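Side-chain contacts in iron-sulfur cluster assembly scaffold protein NifU (Fervidobacterium islandicum, PDB 6A6F), which probably serves as a scaffold or sulfur-transfer partner in the assembly of iron-sulfur clusters by the SUF system: residues A[103-106]-A[107-110]; A[71-74]-A[75-79]; A[45-49]-A[50-54]. One frame throughout, in Å; residues are numbered along the deposited sequence.

Contact 2 (71-79) lies between the other two, its centre about 11 Å from each, whereas contacts 1 and 3 have centres about 22 Å apart and do not touch. I108 of contact 1 packs on V71 of contact 2, CG1 to CG1 at 3.8 Å. At the other end the turn of contact 2 meets the hairpin of contact 3 through probable backbone hydrogen bonds, G78 N to I52 O at 2.7 Å and K79 O to I52 N at 2.8 Å. The zinc site of C37, D39, C62 and C123 includes no residue of the three contacts; a bound nickel ion is about 8 Å from the side chain of F45.

Contact 1 of 3, residues A[103-106]-A[107-110]; sequences NVLG and PIIN
I108 lays its side chain over the carbonyl end of L105, and the two side chains cross at about a right angle. L105 CB and I108 CB are 4.1 Å apart. Farther out, L105 CD2 and I108 CD1 are separated by 4.2 Å. In I108 the branch CG1 stands beside its own backbone N (chi1 -59°), the side on which L105 O approaches; CG1 consequently lies 3.2 Å from L105 O, with CB and CD1 also close to that oxygen. The same oxygen accepts a hydrogen bond from I108 N at 3.0 Å. The N-H...O angle is 152°, but the donor stands 48° out of the carbonyl plane, as a tight turn would produce. One residue on, I109 N donates to G106 O at 3.1 Å, again from above the plane, while I109 CG2 rests against that oxygen at 3.1 Å. These i to i+3 bonds, continued by N110 N to P107 O, are the 3-10 pattern of residues 107-110, which follows helix 102-105 closely in the chain. G106 makes the break: its positive phi favours glycine, and a side chain there would run into P107 CD. P107 in turn has no N-H to offer L105 O. Outside the turn, I108 reaches F124 and W128 of helix 118-135, while L105 and I109 both touch F100. The chemistry is therefore divided: backbone bonds fix the change from helix to 3-10 turn, and aliphatic carbons of I108 and I109 lie against the accepting carbonyl oxygens, with I108 also packing on helices 63-76 and 118-135.

Contact 2 of 3, residues A[71-74]-A[75-79]; sequences VMIE and QIIGK
I73 and I77 make the closest apolar side-chain contact, with the CG2 branch of I73 meeting the tip of I77, CD1, at 3.7 Å. The I73 branch stands opposite its own backbone N, while I77 CG1 lies beside its N (chi1 -77°) and brings CD1 back along the helix. One position earlier, M72 CG and I76 CD1 approach to 4.1 Å. I76 has CG1 between its backbone N and carbonyl carbon (chi1 66°), which places both CG1 and CG2 against M72 O. With an alanine here in place of I76, M72 CG is likely to lose its aliphatic neighbour and a gap to open toward L131 and A84.

The backbone sets these pairs four residues apart. I76 N donates to M72 O at 2.8 Å and I77 N to I73 O at 3.2 Å; Q75 N reaches V71 O at 3.0 Å. Weaker i to i+3 bonds to M72 O and I73 O accompany the helix end. I77 then leaves helical angles, and a type II turn from I76 to K79 passes through G78. K79 NZ folds back to donate to Q75 O at 3.0 Å, occupying a carbonyl of the last turn.

Farther out, M72 and I76 pack on L131 of helix 118-135, I73 and I77 face V55 of strand 51-58, and E74 OE2 is hydrogen-bonded to Y13 OH. The arrangement is that of a helix C-terminus leading into a type II beta turn, here joining helix 63-76 to helix 81-95 within the NifU-like domain.

Contact 3 of 3, residues A[45-49]-A[50-54]; sequences FLFDG and DKIVD
L46 O accepts two backbone hydrogen bonds, from V53 N at 2.8 Å and from D54 N at 3.1 Å. Both donors approach from the same face of its carbonyl plane, and the D54 bond is the straighter, with an N-H...O angle of 169° against 145°. This doubled acceptance, with V53 and D54 both facing L46, defines a classic beta bulge. L46 N completes the pair by donating to D54 O at 2.9 Å.

L46 and D54 lie alongside each other, pointing the same way, with L46 CD1 4.0 Å from D54 CB. V53, the extra residue of the bulge, turns its side chain toward the strand of L46 and D48; its CG2 stands beside its own backbone N and meets D48 CB at 3.6 Å. On the other face, F47 and I52 run side by side: F47 CE1 approaches I52 CG1 at 4.2 Å, and K51 O lies at the ring edge, in its plane. A type II' turn from D48 to K51 closes the hairpin, with G49 at positive phi. There a water bridges D48 OD2 and, weakly, K51 NZ, which are themselves 6.2 Å apart and not in direct contact.

In the fold, F45 and F47 reach helix 118-135, F47 also makes a cation-pi contact with K81, and the hairpin of strands 39-48 and 51-58 meets the turn after helix 63-76.

Contact 1 of 3, residues A[103-106]-A[107-110]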
ATOM      1  N   ASN A 103      23.245   8.064 -15.418  1.00 36.39           N
ATOM      2  CA  ASN A 103      23.253   9.446 -14.960  1.00 38.50           C
ATOM      3  C   ASN A 103      21.919  10.109 -15.119  1.00 32.88           C
ATOM      4  O   ASN A 103      21.607  10.999 -14.384  1.00 37.88           O
ATOM      5  CB  ASN A 103      24.296  10.252 -15.718  1.00 41.92           C
ATOM      6  CG  ASN A 103      25.679  10.100 -15.132  1.00 45.79           C
ATOM      7  OD1 ASN A 103      25.884   9.390 -14.147  1.00 48.83           O
ATOM      8  ND2 ASN A 103      26.642  10.775 -15.735  1.00 54.14           N
ATOM      9  N   VAL A 104      21.164   9.720 -16.125  1.00 33.06           N
ATOM     10  CA  VAL A 104      19.808  10.213 -16.297  1.00 32.75           C
ATOM     11  C   VAL A 104      18.889   9.629 -15.193  1.00 30.81           C
ATOM     12  O   VAL A 104      18.001  10.306 -14.720  1.00 29.82           O
ATOM     13  CB  VAL A 104      19.270   9.832 -17.688  1.00 32.75           C
ATOM     14  CG1 VAL A 104      17.778  10.088 -17.804  1.00 32.99           C
ATOM     15  CG2 VAL A 104      20.019  10.602 -18.774  1.00 35.99           C
ATOM     16  N   LEU A 105      19.120   8.380 -14.786  1.00 27.99           N
ATOM     17  CA  LEU A 105      18.208   7.697 -13.880  1.00 26.83           C
ATOM     18  C   LEU A 105      18.397   8.055 -12.440  1.00 25.75           C
ATOM     19  O   LEU A 105      17.425   8.064 -11.693  1.00 24.49           O
ATOM     20  CB  LEU A 105      18.266   6.179 -14.047  1.00 25.75           C
ATOM     21  CG  LEU A 105      17.616   5.752 -15.367  1.00 29.14           C
ATOM     22  CD1 LEU A 105      17.500   4.226 -15.442  1.00 30.41           C
ATOM     23  CD2 LEU A 105      16.259   6.446 -15.624  1.00 29.43           C
ATOM     24  N   GLY A 106      19.640   8.300 -12.046  1.00 24.65           N
ATOM     25  CA  GLY A 106      19.992   8.490 -10.662  1.00 24.56           C
ATOM     26  C   GLY A 106      19.470   7.367  -9.759  1.00 24.28           C
ATOM     27  O   GLY A 106      19.728   6.166 -10.016  1.00 22.47           O
ATOM     28  N   PRO A 107      18.718   7.733  -8.689  1.00 22.75           N
ATOM     29  CA  PRO A 107      18.255   6.704  -7.736  1.00 22.04           C
ATOM     30  C   PRO A 107      17.179   5.761  -8.347  1.00 20.12           C
ATOM     31  O   PRO A 107      16.844   4.770  -7.737  1.00 22.50           O
ATOM     32  CB  PRO A 107      17.681   7.546  -6.584  1.00 23.23           C
ATOM     33  CG  PRO A 107      17.162   8.755  -7.260  1.00 24.75           C
ATOM     34  CD  PRO A 107      18.221   9.064  -8.320  1.00 25.36           C
ATOM     35  N   ILE A 108      16.660   6.060  -9.532  1.00 18.52           N
ATOM     36  CA  ILE A 108      15.727   5.184 -10.190  1.00 20.04           C
ATOM     37  C   ILE A 108      16.434   3.840 -10.460  1.00 22.07           C
ATOM     38  O   ILE A 108      15.778   2.782 -10.552  1.00 21.19           O
ATOM     39  CB  ILE A 108      15.132   5.806 -11.457  1.00 20.07           C
ATOM     40  CG1 ILE A 108      14.408   7.099 -11.125  1.00 19.94           C
ATOM     41  CG2 ILE A 108      14.172   4.837 -12.156  1.00 21.95           C
ATOM     42  CD1 ILE A 108      14.124   7.957 -12.349  1.00 19.38           C
ATOM     43  N   ILE A 109      17.772   3.862 -10.508  1.00 22.98           N
ATOM     44  CA  ILE A 109      18.562   2.633 -10.624  1.00 25.50           C
ATOM     45  C   ILE A 109      18.315   1.645  -9.466  1.00 26.27           C
ATOM     46  O   ILE A 109      18.559   0.445  -9.606  1.00 22.34           O
ATOM     47  CB  ILE A 109      20.080   2.918 -10.757  1.00 27.61           C
ATOM     48  CG1 ILE A 109      20.813   1.711 -11.324  1.00 32.49           C
ATOM     49  CG2 ILE A 109      20.735   3.290  -9.462  1.00 27.56           C
ATOM     50  CD1 ILE A 109      20.496   1.474 -12.779  1.00 35.07           C
ATOM     51  N   ASN A 110      17.787   2.134  -8.347  1.00 25.44           N
ATOM     52  CA  ASN A 110      17.479   1.243  -7.237  1.00 23.00           C
ATOM     53  C   ASN A 110      16.390   0.195  -7.575  1.00 23.06           C
ATOM     54  O   ASN A 110      16.330  -0.817  -6.934  1.00 21.88           O
ATOM     55  CB  ASN A 110      17.207   2.070  -5.982  1.00 24.27           C
ATOM     56  CG  ASN A 110      18.472   2.741  -5.471  1.00 27.10           C
ATOM     57  OD1 ASN A 110      19.451   2.062  -5.279  1.00 29.18           O
ATOM     58  ND2 ASN A 110      18.484   4.055  -5.322  1.00 29.57           N
TER

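Contact 2 of 3, residues A[71-74]-A[75-79]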
ATOM      1  N   VAL A  71       9.485   7.961  -6.299  1.00 15.05           N
ATOM      2  CA  VAL A  71      10.843   8.232  -6.777  1.00 16.44           C
ATOM      3  C   VAL A  71      10.711   9.026  -8.088  1.00 16.20           C
ATOM      4  O   VAL A  71      11.434   9.989  -8.287  1.00 16.08           O
ATOM      5  CB  VAL A  71      11.688   6.978  -6.918  1.00 17.09           C
ATOM      6  CG1 VAL A  71      12.991   7.275  -7.589  1.00 18.33           C
ATOM      7  CG2 VAL A  71      11.940   6.359  -5.536  1.00 18.06           C
ATOM      8  N   MET A  72       9.750   8.667  -8.912  1.00 14.63           N
ATOM      9  CA  MET A  72       9.509   9.399 -10.156  1.00 15.16           C
ATOM     10  C   MET A  72       9.237  10.885  -9.882  1.00 15.69           C
ATOM     11  O   MET A  72       9.866  11.775 -10.525  1.00 14.66           O
ATOM     12  CB  MET A  72       8.364   8.810 -10.945  1.00 15.05           C
ATOM     13  CG  MET A  72       8.060   9.492 -12.244  1.00 14.99           C
ATOM     14  SD  MET A  72       6.553   8.930 -13.037  1.00 16.60           S
ATOM     15  CE  MET A  72       5.258   9.779 -12.117  1.00 18.06           C
ATOM     16  N   ILE A  73       8.299  11.145  -8.968  1.00 14.69           N
ATOM     17  CA  ILE A  73       7.889  12.514  -8.687  1.00 16.17           C
ATOM     18  C   ILE A  73       9.068  13.298  -8.188  1.00 16.15           C
ATOM     19  O   ILE A  73       9.328  14.401  -8.633  1.00 16.13           O
ATOM     20  CB  ILE A  73       6.690  12.563  -7.682  1.00 15.43           C
ATOM     21  CG1 ILE A  73       5.470  12.023  -8.428  1.00 16.62           C
ATOM     22  CG2 ILE A  73       6.470  13.989  -7.138  1.00 14.90           C
ATOM     23  CD1 ILE A  73       4.270  11.769  -7.541  1.00 16.92           C
ATOM     24  N   GLU A  74       9.778  12.725  -7.238  1.00 17.66           N
ATOM     25  CA  GLU A  74      10.926  13.400  -6.638  1.00 18.78           C
ATOM     26  C   GLU A  74      11.953  13.760  -7.721  1.00 19.61           C
ATOM     27  O   GLU A  74      12.634  14.785  -7.644  1.00 16.80           O
ATOM     28  CB  GLU A  74      11.529  12.485  -5.577  1.00 20.45           C
ATOM     29  CG  GLU A  74      12.808  12.952  -4.958  1.00 25.74           C
ATOM     30  CD  GLU A  74      13.417  11.839  -4.113  1.00 32.99           C
ATOM     31  OE1 GLU A  74      14.141  10.983  -4.700  1.00 39.21           O
ATOM     32  OE2 GLU A  74      13.121  11.810  -2.897  1.00 36.31           O
ATOM     33  N   GLN A  75      12.104  12.896  -8.711  1.00 18.32           N
ATOM     34  CA  GLN A  75      13.108  13.135  -9.716  1.00 20.37           C
ATOM     35  C   GLN A  75      12.621  14.085 -10.834  1.00 20.70           C
ATOM     36  O   GLN A  75      13.451  14.754 -11.438  1.00 23.66           O
ATOM     37  CB  GLN A  75      13.622  11.819 -10.289  1.00 21.40           C
ATOM     38  CG  GLN A  75      14.404  10.975  -9.283  1.00 23.12           C
ATOM     39  CD  GLN A  75      15.598  11.729  -8.723  1.00 26.46           C
ATOM     40  OE1 GLN A  75      15.732  11.921  -7.512  1.00 31.78           O
ATOM     41  NE2 GLN A  75      16.405  12.245  -9.603  1.00 24.41           N
ATOM     42  N   ILE A  76      11.325  14.131 -11.137  1.00 18.33           N
ATOM     43  CA  ILE A  76      10.879  14.935 -12.271  1.00 17.28           C
ATOM     44  C   ILE A  76      10.497  16.352 -11.953  1.00 19.75           C
ATOM     45  O   ILE A  76      10.425  17.176 -12.874  1.00 16.32           O
ATOM     46  CB  ILE A  76       9.760  14.319 -13.107  1.00 17.68           C
ATOM     47  CG1 ILE A  76       8.426  14.182 -12.338  1.00 17.30           C
ATOM     48  CG2 ILE A  76      10.212  12.999 -13.706  1.00 18.88           C
ATOM     49  CD1 ILE A  76       7.329  13.442 -13.100  1.00 17.83           C
ATOM     50  N   ILE A  77      10.224  16.650 -10.669  1.00 20.83           N
ATOM     51  CA  ILE A  77       9.857  17.998 -10.304  1.00 22.97           C
ATOM     52  C   ILE A  77      11.021  18.914 -10.623  1.00 22.48           C
ATOM     53  O   ILE A  77      12.127  18.661 -10.211  1.00 19.54           O
ATOM     54  CB  ILE A  77       9.423  18.118  -8.830  1.00 22.21           C
ATOM     55  CG1 ILE A  77       8.005  17.566  -8.697  1.00 23.46           C
ATOM     56  CG2 ILE A  77       9.385  19.562  -8.364  1.00 22.96           C
ATOM     57  CD1 ILE A  77       7.489  17.583  -7.271  1.00 23.51           C
ATOM     58  N   GLY A  78      10.723  20.002 -11.316  1.00 24.69           N
ATOM     59  CA  GLY A  78      11.736  20.977 -11.706  1.00 27.07           C
ATOM     60  C   GLY A  78      12.399  20.670 -13.038  1.00 27.85           C
ATOM     61  O   GLY A  78      13.194  21.465 -13.537  1.00 32.21           O
ATOM     62  N   LYS A  79      12.135  19.515 -13.617  1.00 26.83           N
ATOM     63  CA  LYS A  79      12.685  19.215 -14.940  1.00 26.93           C
ATOM     64  C   LYS A  79      11.703  19.695 -16.002  1.00 24.96           C
ATOM     65  O   LYS A  79      10.543  20.013 -15.694  1.00 22.03           O
ATOM     66  CB  LYS A  79      12.875  17.710 -15.080  1.00 29.67           C
ATOM     67  CG  LYS A  79      13.739  17.038 -14.000  1.00 33.31           C
ATOM     68  CD  LYS A  79      15.230  17.181 -14.246  1.00 35.60           C
ATOM     69  CE  LYS A  79      16.059  16.142 -13.478  1.00 38.10           C
ATOM     70  NZ  LYS A  79      15.958  16.387 -12.009  1.00 41.05           N
TER

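Contact 3 of 3, residues A[45-49]-A[50-54]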
ATOM      1  N   PHE A  45      -0.626  17.404 -12.260  1.00 15.80           N
ATOM      2  CA  PHE A  45       0.528  18.211 -12.657  1.00 15.31           C
ATOM      3  C   PHE A  45       0.240  19.709 -12.604  1.00 15.82           C
ATOM      4  O   PHE A  45      -0.868  20.128 -12.963  1.00 14.91           O
ATOM      5  CB  PHE A  45       0.952  17.897 -14.105  1.00 16.60           C
ATOM      6  CG  PHE A  45       1.394  16.476 -14.329  1.00 16.46           C
ATOM      7  CD1 PHE A  45       0.472  15.494 -14.578  1.00 16.52           C
ATOM      8  CD2 PHE A  45       2.733  16.159 -14.334  1.00 16.53           C
ATOM      9  CE1 PHE A  45       0.880  14.192 -14.818  1.00 17.75           C
ATOM     10  CE2 PHE A  45       3.157  14.868 -14.551  1.00 18.13           C
ATOM     11  CZ  PHE A  45       2.223  13.890 -14.805  1.00 18.05           C
ATOM     12  N   LEU A  46       1.250  20.486 -12.192  1.00 15.05           N
ATOM     13  CA  LEU A  46       1.350  21.906 -12.514  1.00 17.55           C
ATOM     14  C   LEU A  46       2.619  22.085 -13.322  1.00 19.28           C
ATOM     15  O   LEU A  46       3.674  21.548 -12.924  1.00 19.73           O
ATOM     16  CB  LEU A  46       1.486  22.824 -11.287  1.00 15.75           C
ATOM     17  CG  LEU A  46       0.261  22.898 -10.369  1.00 16.88           C
ATOM     18  CD1 LEU A  46       0.598  23.635  -9.076  1.00 18.80           C
ATOM     19  CD2 LEU A  46      -0.912  23.604 -11.028  1.00 16.83           C
ATOM     20  N   PHE A  47       2.518  22.936 -14.350  1.00 19.65           N
ATOM     21  CA  PHE A  47       3.590  23.281 -15.274  1.00 21.69           C
ATOM     22  C   PHE A  47       3.761  24.797 -15.330  1.00 27.18           C
ATOM     23  O   PHE A  47       2.817  25.558 -15.081  1.00 25.21           O
ATOM     24  CB  PHE A  47       3.223  22.865 -16.710  1.00 21.77           C
ATOM     25  CG  PHE A  47       2.815  21.404 -16.879  1.00 20.76           C
ATOM     26  CD1 PHE A  47       3.664  20.407 -16.567  1.00 21.66           C
ATOM     27  CD2 PHE A  47       1.609  21.080 -17.434  1.00 21.18           C
ATOM     28  CE1 PHE A  47       3.313  19.053 -16.751  1.00 22.77           C
ATOM     29  CE2 PHE A  47       1.226  19.757 -17.619  1.00 22.05           C
ATOM     30  CZ  PHE A  47       2.090  18.731 -17.286  1.00 21.90           C
ATOM     31  N   ASP A  48       4.954  25.210 -15.747  1.00 29.67           N
ATOM     32  CA  ASP A  48       5.228  26.584 -16.111  1.00 31.63           C
ATOM     33  C   ASP A  48       5.905  26.473 -17.470  1.00 32.11           C
ATOM     34  O   ASP A  48       7.127  26.285 -17.578  1.00 30.51           O
ATOM     35  CB  ASP A  48       6.142  27.256 -15.095  1.00 33.72           C
ATOM     36  CG  ASP A  48       6.416  28.726 -15.438  1.00 37.72           C
ATOM     37  OD1 ASP A  48       5.814  29.250 -16.388  1.00 39.56           O
ATOM     38  OD2 ASP A  48       7.223  29.357 -14.747  1.00 39.86           O
ATOM     39  N   GLY A  49       5.083  26.528 -18.496  1.00 32.57           N
ATOM     40  CA  GLY A  49       5.537  26.271 -19.831  1.00 32.50           C
ATOM     41  C   GLY A  49       5.938  24.831 -19.895  1.00 33.64           C
ATOM     42  O   GLY A  49       5.095  23.959 -19.715  1.00 31.50           O
ATOM     43  N   ASP A  50       7.220  24.575 -20.168  1.00 33.16           N
ATOM     44  CA  ASP A  50       7.692  23.199 -20.287  1.00 32.35           C
ATOM     45  C   ASP A  50       8.229  22.663 -18.984  1.00 28.07           C
ATOM     46  O   ASP A  50       8.564  21.489 -18.919  1.00 26.76           O
ATOM     47  CB  ASP A  50       8.759  23.057 -21.351  1.00 38.29           C
ATOM     48  CG  ASP A  50       8.200  23.224 -22.730  1.00 49.87           C
ATOM     49  OD1 ASP A  50       7.399  24.177 -22.925  1.00 58.94           O
ATOM     50  OD2 ASP A  50       8.546  22.410 -23.620  1.00 60.22           O
ATOM     51  N   LYS A  51       8.357  23.514 -17.972  1.00 26.21           N
ATOM     52  CA  LYS A  51       8.892  23.061 -16.691  1.00 28.59           C
ATOM     53  C   LYS A  51       7.767  22.401 -15.849  1.00 26.16           C
ATOM     54  O   LYS A  51       6.662  22.912 -15.773  1.00 22.72           O
ATOM     55  CB  LYS A  51       9.565  24.204 -15.939  1.00 32.86           C
ATOM     56  CG  LYS A  51      10.129  23.786 -14.594  1.00 41.23           C
ATOM     57  CD  LYS A  51      11.055  24.827 -13.986  1.00 46.16           C
ATOM     58  CE  LYS A  51      11.161  24.632 -12.486  1.00 53.72           C
ATOM     59  NZ  LYS A  51      11.420  25.919 -11.785  1.00 60.97           N
ATOM     60  N   ILE A  52       8.089  21.282 -15.209  1.00 24.73           N
ATOM     61  CA  ILE A  52       7.150  20.582 -14.301  1.00 22.76           C
ATOM     62  C   ILE A  52       7.389  21.228 -12.941  1.00 22.53           C
ATOM     63  O   ILE A  52       8.439  21.081 -12.366  1.00 21.39           O
ATOM     64  CB  ILE A  52       7.440  19.058 -14.208  1.00 22.38           C
ATOM     65  CG1 ILE A  52       7.242  18.368 -15.562  1.00 22.20           C
ATOM     66  CG2 ILE A  52       6.538  18.384 -13.155  1.00 22.89           C
ATOM     67  CD1 ILE A  52       7.883  17.013 -15.655  1.00 22.80           C
ATOM     68  N   VAL A  53       6.399  21.952 -12.455  1.00 22.58           N
ATOM     69  CA  VAL A  53       6.514  22.696 -11.212  1.00 25.23           C
ATOM     70  C   VAL A  53       6.058  21.882  -9.988  1.00 20.99           C
ATOM     71  O   VAL A  53       6.638  21.986  -8.934  1.00 19.45           O
ATOM     72  CB  VAL A  53       5.643  23.968 -11.285  1.00 28.41           C
ATOM     73  CG1 VAL A  53       5.695  24.719  -9.976  1.00 31.00           C
ATOM     74  CG2 VAL A  53       6.120  24.859 -12.405  1.00 31.60           C
ATOM     75  N   ASP A  54       4.979  21.133 -10.138  1.00 22.14           N
ATOM     76  CA  ASP A  54       4.490  20.264  -9.061  1.00 22.11           C
ATOM     77  C   ASP A  54       3.833  19.023  -9.596  1.00 19.78           C
ATOM     78  O   ASP A  54       3.224  19.050 -10.664  1.00 20.23           O
ATOM     79  CB  ASP A  54       3.522  21.022  -8.150  1.00 22.20           C
ATOM     80  CG  ASP A  54       3.398  20.388  -6.750  1.00 26.05           C
ATOM     81  OD1 ASP A  54       3.934  19.261  -6.467  1.00 26.89           O
ATOM     82  OD2 ASP A  54       2.751  21.036  -5.914  1.00 29.44           O
TER
HETATM   83  O   HOH W   1       9.192  27.519 -13.567  1.00 57.95           O